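Side-chain contacts in Low density lipoprotein receptor adapter protein 1 (Rattus norvegicus, PDB 3SO6), which acts as a clathrin-associated sorting adapter whose phosphotyrosine-binding domain grips the NPXY internalization motif of the LDL receptor for endocytosis: residues 54-59 with 63-68; 75-80 with 85-90. One frame throughout, in Å; residues are numbered along the deposited sequence. Where two conformers were deposited one is given.

Contact 1 (54-59 with 63-68); sequences GIILTD and SQLIEN
Leu57 faces both Ile66 and Glu67 across this antiparallel beta hairpin, a classic beta bulge in the sheet of a phosphotyrosine-binding domain. Leu57 O takes two N-H groups, from Ile66 N at 2.8 Å and from Glu67 N at 3.2 Å, both tilted from the carbonyl plane on the same face. Leu57 N in turn donates to Glu67 O almost straight, with 171° at the hydrogen. Beyond the bulge the register has slipped by one, and Asp59 N bonds to Gln64 O.

The extra residue turns the side chain of Ile66 toward strand 54-59: its CB lies 4.1 Å from Leu57 CB, while its CD1 methyl makes van der Waals contact with the backbone at Asp59 N, 3.5 Å away. Farther out, Ile66 also touches Gln44 and Val46 of strand 44-51. Asp59 OD2 hydrogen-bonds Thr62 OG1 in the turn and OD1 hydrogen-bonds Gln44 NE2, and the carboxylate of Glu67 turns to a salt bridge with Arg73.

Leu65 starts away from the partner strand, but its two torsions (chi1 -175°, chi2 68°) bring the side chain back to cross Ile56 at about a right angle. There Leu65 CD1 presses on Ile56 CG2 at 3.5 Å, tighter than an ordinary methyl contact.

Contact 2 (75-80 with 85-90); sequences SYCTAD and KVFAYI
Tyr76 to Ala79 pair in regular antiparallel register with Ile90 to Phe87, the two strands running at 169° to each other and joined by five backbone hydrogen bonds. Ala88 N and Thr78 O form one of these at 2.9 Å, and Thr78 N returns a bond to Ala88 O.

On the face of Cys77 and Phe87, the ring of Phe87 leans toward strand 74-79 because CG stands anti to the backbone N (chi1 162°). Its CE1 comes to 3.8 Å from Cys77 CB, and its CD1 to 3.5 Å from Thr78 O; Cys77 CB and Thr78 O both approach the ring obliquely. Helix 109-131 covers this side, with Val115 and Thr116 against Phe87 and Val119 against Cys77. With an alanine here instead of Phe87, Cys77 CB would probably lose its ring neighbour and a gap would open beneath Val115 and Thr116.

On the face of Tyr76, Thr78, Ala88 and Ile90, Thr78 CG2 rests 3.8 Å from Ala88 CB, and in the conformer given Ile90 CD1 lies 4.1 Å from Tyr76 CD2, the two side chains slanting past each other. At the end of the pairing Ser75 OG sits 3.5 Å from Ile90 CG2, its hydroxyl bonded to Pro19 O. Helix 22-38 covers this face, with Ser25 touching Tyr76 and Thr78.

One edge of strand 74-79 thus pairs with strand 86-92, while the other carries the bound peptide as an added antiparallel strand along Tyr76 to Ala79, as PTB domains bind their ligands. Thr78 OG1, anti to the backbone N (chi1 -180°), hydrogen-bonds a polar side chain of the peptide, and Ser75 and Cys77 pack on an aromatic one, so recognition here combines backbone pairing, a hydroxyl and apolar contact.

Contacts 1 and 2 are successive hairpins at the two ends of the strand order of one antiparallel sheet, following each other along the chain. Their centres lie about 17 Å apart, yet they touch, consistent with the strongly bent sheet of a PTB domain. The meeting point is Tyr89: Leu57 CD1 packs 3.7 Å from Tyr89 OH, and Ile55 CD1 lies 4.0 Å from Tyr89 CD2. The ring of Tyr89 also meets that of His102 on strand 99-105. The two contacts differ at the sheet edges. The bound peptide extends the sheet beside strand 74-79 in contact 2, whereas contact 1 closes the far end with the bulged strand 65-70.

Contact 1 (54-59 with 63-68)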
ATOM      1  N   GLY A  54      -3.985   2.264  -9.425  1.00 12.15           N
ATOM      2  CA  GLY A  54      -2.893   2.030  -8.471  1.00 14.15           C
ATOM      3  C   GLY A  54      -2.808   3.080  -7.385  1.00 12.87           C
ATOM      4  O   GLY A  54      -3.793   3.715  -7.061  1.00 13.80           O
ATOM      5  N   ILE A  55      -1.630   3.179  -6.769  1.00 12.76           N
ATOM      6  CA  ILE A  55      -1.447   4.132  -5.697  1.00 13.90           C
ATOM      7  C   ILE A  55      -0.339   5.101  -6.100  1.00 13.93           C
ATOM      8  O   ILE A  55       0.756   4.662  -6.483  1.00 16.86           O
ATOM      9  CB  ILE A  55      -1.005   3.450  -4.378  1.00 13.02           C
ATOM     10  CG1 ILE A  55      -2.086   2.507  -3.882  1.00 14.10           C
ATOM     11  CG2 ILE A  55      -0.744   4.521  -3.333  1.00 18.36           C
ATOM     12  CD1 ILE A  55      -1.665   1.618  -2.700  1.00 14.64           C
ATOM     13  N   ILE A  56      -0.679   6.388  -6.095  1.00 15.56           N
ATOM     14  CA  ILE A  56       0.304   7.440  -6.396  1.00 15.92           C
ATOM     15  C   ILE A  56       0.809   7.961  -5.039  1.00 16.87           C
ATOM     16  O   ILE A  56       0.017   8.430  -4.219  1.00 17.12           O
ATOM     17  CB  ILE A  56      -0.211   8.613  -7.222  1.00 16.38           C
ATOM     18  CG1 ILE A  56      -0.861   8.079  -8.488  1.00 20.00           C
ATOM     19  CG2 ILE A  56       0.912   9.466  -7.679  1.00 17.81           C
ATOM     20  CD1 ILE A  56      -1.507   9.097  -9.306  1.00 23.72           C
ATOM     21  N   LEU A  57       2.122   7.844  -4.833  1.00 16.11           N
ATOM     22  CA  LEU A  57       2.747   8.367  -3.617  1.00 16.66           C
ATOM     23  C   LEU A  57       3.488   9.647  -3.980  1.00 17.02           C
ATOM     24  O   LEU A  57       4.329   9.649  -4.878  1.00 17.27           O
ATOM     25  CB  LEU A  57       3.777   7.416  -3.070  1.00 17.56           C
ATOM     26  CG  LEU A  57       3.305   6.034  -2.727  1.00 21.27           C
ATOM     27  CD1 LEU A  57       4.611   5.304  -2.264  1.00 23.76           C
ATOM     28  CD2 LEU A  57       2.200   6.065  -1.667  1.00 23.49           C
ATOM     29  N   THR A  58       3.144  10.717  -3.276  1.00 15.92           N
ATOM     30  CA  THR A  58       3.795  12.010  -3.469  1.00 17.99           C
ATOM     31  C   THR A  58       4.304  12.530  -2.170  1.00 19.32           C
ATOM     32  O   THR A  58       3.734  12.297  -1.070  1.00 20.09           O
ATOM     33  CB  THR A  58       2.839  12.979  -4.177  1.00 19.39           C
ATOM     34  OG1 THR A  58       1.678  13.202  -3.362  1.00 22.59           O
ATOM     35  CG2 THR A  58       2.481  12.528  -5.579  1.00 21.52           C
ATOM     36  N   ASP A  59       5.435  13.209  -2.261  1.00 18.95           N
ATOM     37  CA  ASP A  59       6.028  13.826  -1.110  1.00 18.74           C
ATOM     38  C   ASP A  59       5.043  14.967  -0.777  1.00 19.00           C
ATOM     39  O   ASP A  59       4.781  15.849  -1.644  1.00 19.92           O
ATOM     40  CB  ASP A  59       7.440  14.348  -1.507  1.00 19.40           C
ATOM     41  CG  ASP A  59       8.072  15.095  -0.434  1.00 21.72           C
ATOM     42  OD1 ASP A  59       8.524  14.462   0.550  1.00 22.78           O
ATOM     43  OD2 ASP A  59       8.078  16.331  -0.571  1.00 24.50           O
ATOM     44  N   SER A  63       5.019  18.097  -3.315  1.00 22.97           N
ATOM     45  CA  SER A  63       4.070  17.520  -4.290  1.00 21.43           C
ATOM     46  C   SER A  63       4.858  16.778  -5.334  1.00 22.55           C
ATOM     47  O   SER A  63       4.318  16.399  -6.377  1.00 24.85           O
ATOM     48  CB  SER A  63       3.156  18.560  -4.968  1.00 24.45           C
ATOM     49  OG  SER A  63       2.417  19.298  -4.014  1.00 31.66           O
ATOM     50  N   GLN A  64       6.104  16.473  -5.074  1.00 18.13           N
ATOM     51  CA  GLN A  64       6.894  15.703  -6.102  0.50 19.35           C
ATOM     52  C   GLN A  64       6.493  14.213  -6.053  1.00 18.60           C
ATOM     53  O   GLN A  64       6.308  13.597  -4.944  1.00 19.73           O
ATOM     54  CB  GLN A  64       8.444  15.793  -5.888  0.50 18.90           C
ATOM     55  CG  GLN A  64       9.188  17.083  -6.374  0.50 20.53           C
ATOM     56  CD  GLN A  64       9.283  17.326  -7.883  0.50 19.89           C
ATOM     57  OE1 GLN A  64       9.251  18.476  -8.310  0.50 23.85           O
ATOM     58  NE2 GLN A  64       9.431  16.268  -8.683  0.50 16.12           N
ATOM     59  N   LEU A  65       6.467  13.553  -7.189  1.00 18.39           N
ATOM     60  CA  LEU A  65       6.227  12.125  -7.233  1.00 18.72           C
ATOM     61  C   LEU A  65       7.322  11.342  -6.540  1.00 18.62           C
ATOM     62  O   LEU A  65       8.475  11.613  -6.757  1.00 18.80           O
ATOM     63  CB  LEU A  65       6.103  11.644  -8.675  1.00 19.32           C
ATOM     64  CG  LEU A  65       5.729  10.173  -8.895  1.00 18.88           C
ATOM     65  CD1 LEU A  65       4.279   9.945  -8.423  1.00 21.54           C
ATOM     66  CD2 LEU A  65       5.920   9.833 -10.428  1.00 20.76           C
ATOM     67  N   ILE A  66       6.910  10.420  -5.679  1.00 19.12           N
ATOM     68  CA  ILE A  66       7.791   9.388  -5.169  1.00 18.61           C
ATOM     69  C   ILE A  66       7.722   8.151  -6.049  1.00 18.48           C
ATOM     70  O   ILE A  66       8.764   7.658  -6.528  1.00 22.14           O
ATOM     71  CB  ILE A  66       7.515   9.080  -3.625  1.00 20.08           C
ATOM     72  CG1 ILE A  66       7.656  10.377  -2.828  1.00 19.71           C
ATOM     73  CG2 ILE A  66       8.360   7.885  -3.060  1.00 20.91           C
ATOM     74  CD1 ILE A  66       7.006  10.230  -1.403  1.00 20.73           C
ATOM     75  N   GLU A  67       6.481   7.651  -6.244  1.00 18.12           N
ATOM     76  CA  GLU A  67       6.324   6.493  -7.076  1.00 19.10           C
ATOM     77  C   GLU A  67       4.876   6.370  -7.470  1.00 17.81           C
ATOM     78  O   GLU A  67       4.013   6.600  -6.657  1.00 17.80           O
ATOM     79  CB  GLU A  67       6.721   5.215  -6.281  1.00 20.25           C
ATOM     80  CG  GLU A  67       6.870   4.049  -7.206  1.00 24.99           C
ATOM     81  CD  GLU A  67       7.253   2.729  -6.562  1.00 24.03           C
ATOM     82  OE1 GLU A  67       7.401   2.632  -5.318  1.00 26.16           O
ATOM     83  OE2 GLU A  67       7.366   1.744  -7.339  1.00 30.12           O
ATOM     84  N   ASN A  68       4.625   6.082  -8.732  1.00 16.94           N
ATOM     85  CA  ASN A  68       3.280   5.625  -9.146  1.00 17.59           C
ATOM     86  C   ASN A  68       3.305   4.100  -9.169  1.00 17.63           C
ATOM     87  O   ASN A  68       4.052   3.477  -9.980  1.00 22.42           O
ATOM     88  CB  ASN A  68       2.951   6.211 -10.585  1.00 20.83           C
ATOM     89  CG  ASN A  68       1.545   5.860 -11.030  1.00 22.95           C
ATOM     90  OD1 ASN A  68       0.789   5.116 -10.371  1.00 28.71           O
ATOM     91  ND2 ASN A  68       1.139   6.480 -12.058  1.00 29.93           N
TER

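Contact 2 (75-80 with 85-90)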
ATOM      1  N   SER A  75       0.110  -6.742  -4.436  1.00  9.86           N
ATOM      2  CA  SER A  75      -0.483  -8.042  -4.162  1.00 12.68           C
ATOM      3  C   SER A  75      -1.420  -8.043  -3.025  1.00 10.94           C
ATOM      4  O   SER A  75      -2.314  -8.901  -2.975  1.00 11.72           O
ATOM      5  CB  SER A  75       0.625  -9.074  -3.898  1.00 12.17           C
ATOM      6  OG  SER A  75       1.518  -8.542  -2.957  1.00 13.71           O
ATOM      7  N   TYR A  76      -1.261  -7.121  -2.065  1.00 10.80           N
ATOM      8  CA  TYR A  76      -1.906  -7.308  -0.736  0.50 10.49           C
ATOM      9  C   TYR A  76      -1.929  -5.959  -0.031  1.00 10.30           C
ATOM     10  O   TYR A  76      -0.978  -5.170  -0.193  1.00 10.23           O
ATOM     11  CB  TYR A  76      -1.034  -8.325   0.048  0.50 10.99           C
ATOM     12  CG  TYR A  76      -1.685  -8.910   1.311  0.50  9.15           C
ATOM     13  CD1 TYR A  76      -2.685  -9.865   1.252  0.50 12.34           C
ATOM     14  CD2 TYR A  76      -1.244  -8.504   2.601  0.50  9.51           C
ATOM     15  CE1 TYR A  76      -3.223 -10.398   2.407  0.50 12.18           C
ATOM     16  CE2 TYR A  76      -1.822  -9.012   3.745  0.50 10.62           C
ATOM     17  CZ  TYR A  76      -2.803  -9.951   3.652  0.50 12.87           C
ATOM     18  OH  TYR A  76      -3.374 -10.429   4.807  0.50 15.32           O
ATOM     19  N   CYS A  77      -2.927  -5.724   0.816  1.00  8.57           N
ATOM     20  CA  CYS A  77      -2.871  -4.609   1.689  1.00  8.88           C
ATOM     21  C   CYS A  77      -3.481  -4.950   3.042  1.00 10.16           C
ATOM     22  O   CYS A  77      -4.233  -5.910   3.151  1.00 10.66           O
ATOM     23  CB  CYS A  77      -3.506  -3.348   1.110  1.00 10.28           C
ATOM     24  SG  CYS A  77      -5.291  -3.425   0.919  1.00 13.36           S
ATOM     25  N   THR A  78      -3.148  -4.126   4.032  1.00  8.79           N
ATOM     26  CA  THR A  78      -3.516  -4.426   5.422  1.00  9.09           C
ATOM     27  C   THR A  78      -3.683  -3.183   6.291  1.00  8.06           C
ATOM     28  O   THR A  78      -2.889  -2.261   6.160  1.00  9.60           O
ATOM     29  CB  THR A  78      -2.443  -5.376   6.049  1.00 10.40           C
ATOM     30  OG1 THR A  78      -2.775  -5.688   7.389  1.00 13.28           O
ATOM     31  CG2 THR A  78      -1.016  -4.741   6.081  1.00 13.80           C
ATOM     32  N   ALA A  79      -4.672  -3.223   7.182  1.00 10.10           N
ATOM     33  CA  ALA A  79      -4.668  -2.409   8.347  1.00 10.61           C
ATOM     34  C   ALA A  79      -4.123  -3.364   9.438  1.00 10.62           C
ATOM     35  O   ALA A  79      -4.801  -4.359   9.785  1.00 12.88           O
ATOM     36  CB  ALA A  79      -6.054  -1.925   8.659  1.00 11.57           C
ATOM     37  N   ASP A  80      -2.915  -3.123   9.920  1.00 11.67           N
ATOM     38  CA  ASP A  80      -2.224  -4.140  10.798  1.00 12.59           C
ATOM     39  C   ASP A  80      -2.966  -4.383  12.114  1.00 12.67           C
ATOM     40  O   ASP A  80      -3.577  -3.468  12.676  1.00 13.40           O
ATOM     41  CB  ASP A  80      -0.779  -3.628  11.048  1.00 11.92           C
ATOM     42  CG  ASP A  80       0.104  -4.685  11.628  1.00 13.25           C
ATOM     43  OD1 ASP A  80       0.335  -5.690  10.956  1.00 13.88           O
ATOM     44  OD2 ASP A  80       0.591  -4.510  12.770  1.00 14.08           O
ATOM     45  N   LYS A  85      -2.521   1.555  13.995  1.00 12.02           N
ATOM     46  CA  LYS A  85      -2.569   2.819  13.207  1.00 11.38           C
ATOM     47  C   LYS A  85      -1.843   2.655  11.891  1.00  9.85           C
ATOM     48  O   LYS A  85      -1.711   3.654  11.141  1.00 10.84           O
ATOM     49  CB  LYS A  85      -1.960   3.989  13.979  1.00 13.27           C
ATOM     50  CG  LYS A  85      -2.745   4.271  15.254  1.00 14.87           C
ATOM     51  CD  LYS A  85      -1.969   5.269  16.166  1.00 17.88           C
ATOM     52  CE  LYS A  85      -2.531   5.375  17.575  1.00 19.14           C
ATOM     53  NZ  LYS A  85      -1.706   6.402  18.318  1.00 20.70           N
ATOM     54  N   VAL A  86      -1.375   1.442  11.559  1.00 10.30           N
ATOM     55  CA  VAL A  86      -0.521   1.295  10.319  1.00 10.40           C
ATOM     56  C   VAL A  86      -1.315   0.664   9.186  1.00  8.92           C
ATOM     57  O   VAL A  86      -1.975  -0.356   9.398  1.00 10.38           O
ATOM     58  CB  VAL A  86       0.746   0.452  10.636  1.00  9.51           C
ATOM     59  CG1 VAL A  86       1.564   0.169   9.382  1.00 11.64           C
ATOM     60  CG2 VAL A  86       1.582   1.164  11.748  1.00 11.86           C
ATOM     61  N   PHE A  87      -1.236   1.346   8.053  1.00  8.86           N
ATOM     62  CA  PHE A  87      -1.667   0.768   6.785  1.00  9.04           C
ATOM     63  C   PHE A  87      -0.403   0.325   6.016  1.00  8.01           C
ATOM     64  O   PHE A  87       0.597   1.085   6.000  1.00  9.58           O
ATOM     65  CB  PHE A  87      -2.395   1.850   5.992  1.00 10.02           C
ATOM     66  CG  PHE A  87      -2.495   1.477   4.517  1.00  9.40           C
ATOM     67  CD1 PHE A  87      -3.380   0.471   4.081  1.00  9.65           C
ATOM     68  CD2 PHE A  87      -1.667   2.094   3.564  1.00 10.99           C
ATOM     69  CE1 PHE A  87      -3.429   0.083   2.740  1.00 11.76           C
ATOM     70  CE2 PHE A  87      -1.668   1.637   2.252  1.00 12.80           C
ATOM     71  CZ  PHE A  87      -2.549   0.669   1.829  1.00 13.88           C
ATOM     72  N   ALA A  88      -0.451  -0.835   5.374  1.00  7.83           N
ATOM     73  CA  ALA A  88       0.700  -1.241   4.572  1.00  8.56           C
ATOM     74  C   ALA A  88       0.211  -1.940   3.315  1.00  8.58           C
ATOM     75  O   ALA A  88      -0.890  -2.565   3.264  1.00  9.45           O
ATOM     76  CB  ALA A  88       1.689  -2.134   5.380  1.00  9.26           C
ATOM     77  N   TYR A  89       1.051  -1.909   2.305  1.00 10.11           N
ATOM     78  CA  TYR A  89       0.828  -2.763   1.108  1.00 10.16           C
ATOM     79  C   TYR A  89       2.032  -3.546   0.754  1.00  9.71           C
ATOM     80  O   TYR A  89       3.162  -3.168   1.185  1.00 11.09           O
ATOM     81  CB  TYR A  89       0.277  -1.940  -0.076  1.00 12.08           C
ATOM     82  CG  TYR A  89       1.249  -0.956  -0.677  1.00 11.85           C
ATOM     83  CD1 TYR A  89       2.211  -1.404  -1.595  1.00 13.42           C
ATOM     84  CD2 TYR A  89       1.296   0.380  -0.269  1.00 13.50           C
ATOM     85  CE1 TYR A  89       3.146  -0.565  -2.124  1.00 14.57           C
ATOM     86  CE2 TYR A  89       2.258   1.301  -0.846  1.00 14.54           C
ATOM     87  CZ  TYR A  89       3.164   0.775  -1.769  1.00 14.43           C
ATOM     88  OH  TYR A  89       4.115   1.629  -2.297  1.00 18.14           O
ATOM     89  N   ILE A  90       1.863  -4.632   0.013  1.00 10.82           N
ATOM     90  CA  ILE A  90       3.016  -5.376  -0.538  1.00 10.56           C
ATOM     91  C   ILE A  90       2.930  -5.132  -2.075  1.00 11.53           C
ATOM     92  O   ILE A  90       1.830  -5.323  -2.669  1.00 11.76           O
ATOM     93  CB  ILE A  90       2.970  -6.855  -0.194  1.00 11.86           C
ATOM     94  CG1 ILE A  90       3.037  -7.024   1.345  1.00 13.65           C
ATOM     95  CG2 ILE A  90       4.113  -7.595  -0.831  1.00 14.51           C
ATOM     96  CD1 ILE A  90       2.834  -8.456   1.859  1.00 14.34           C
TER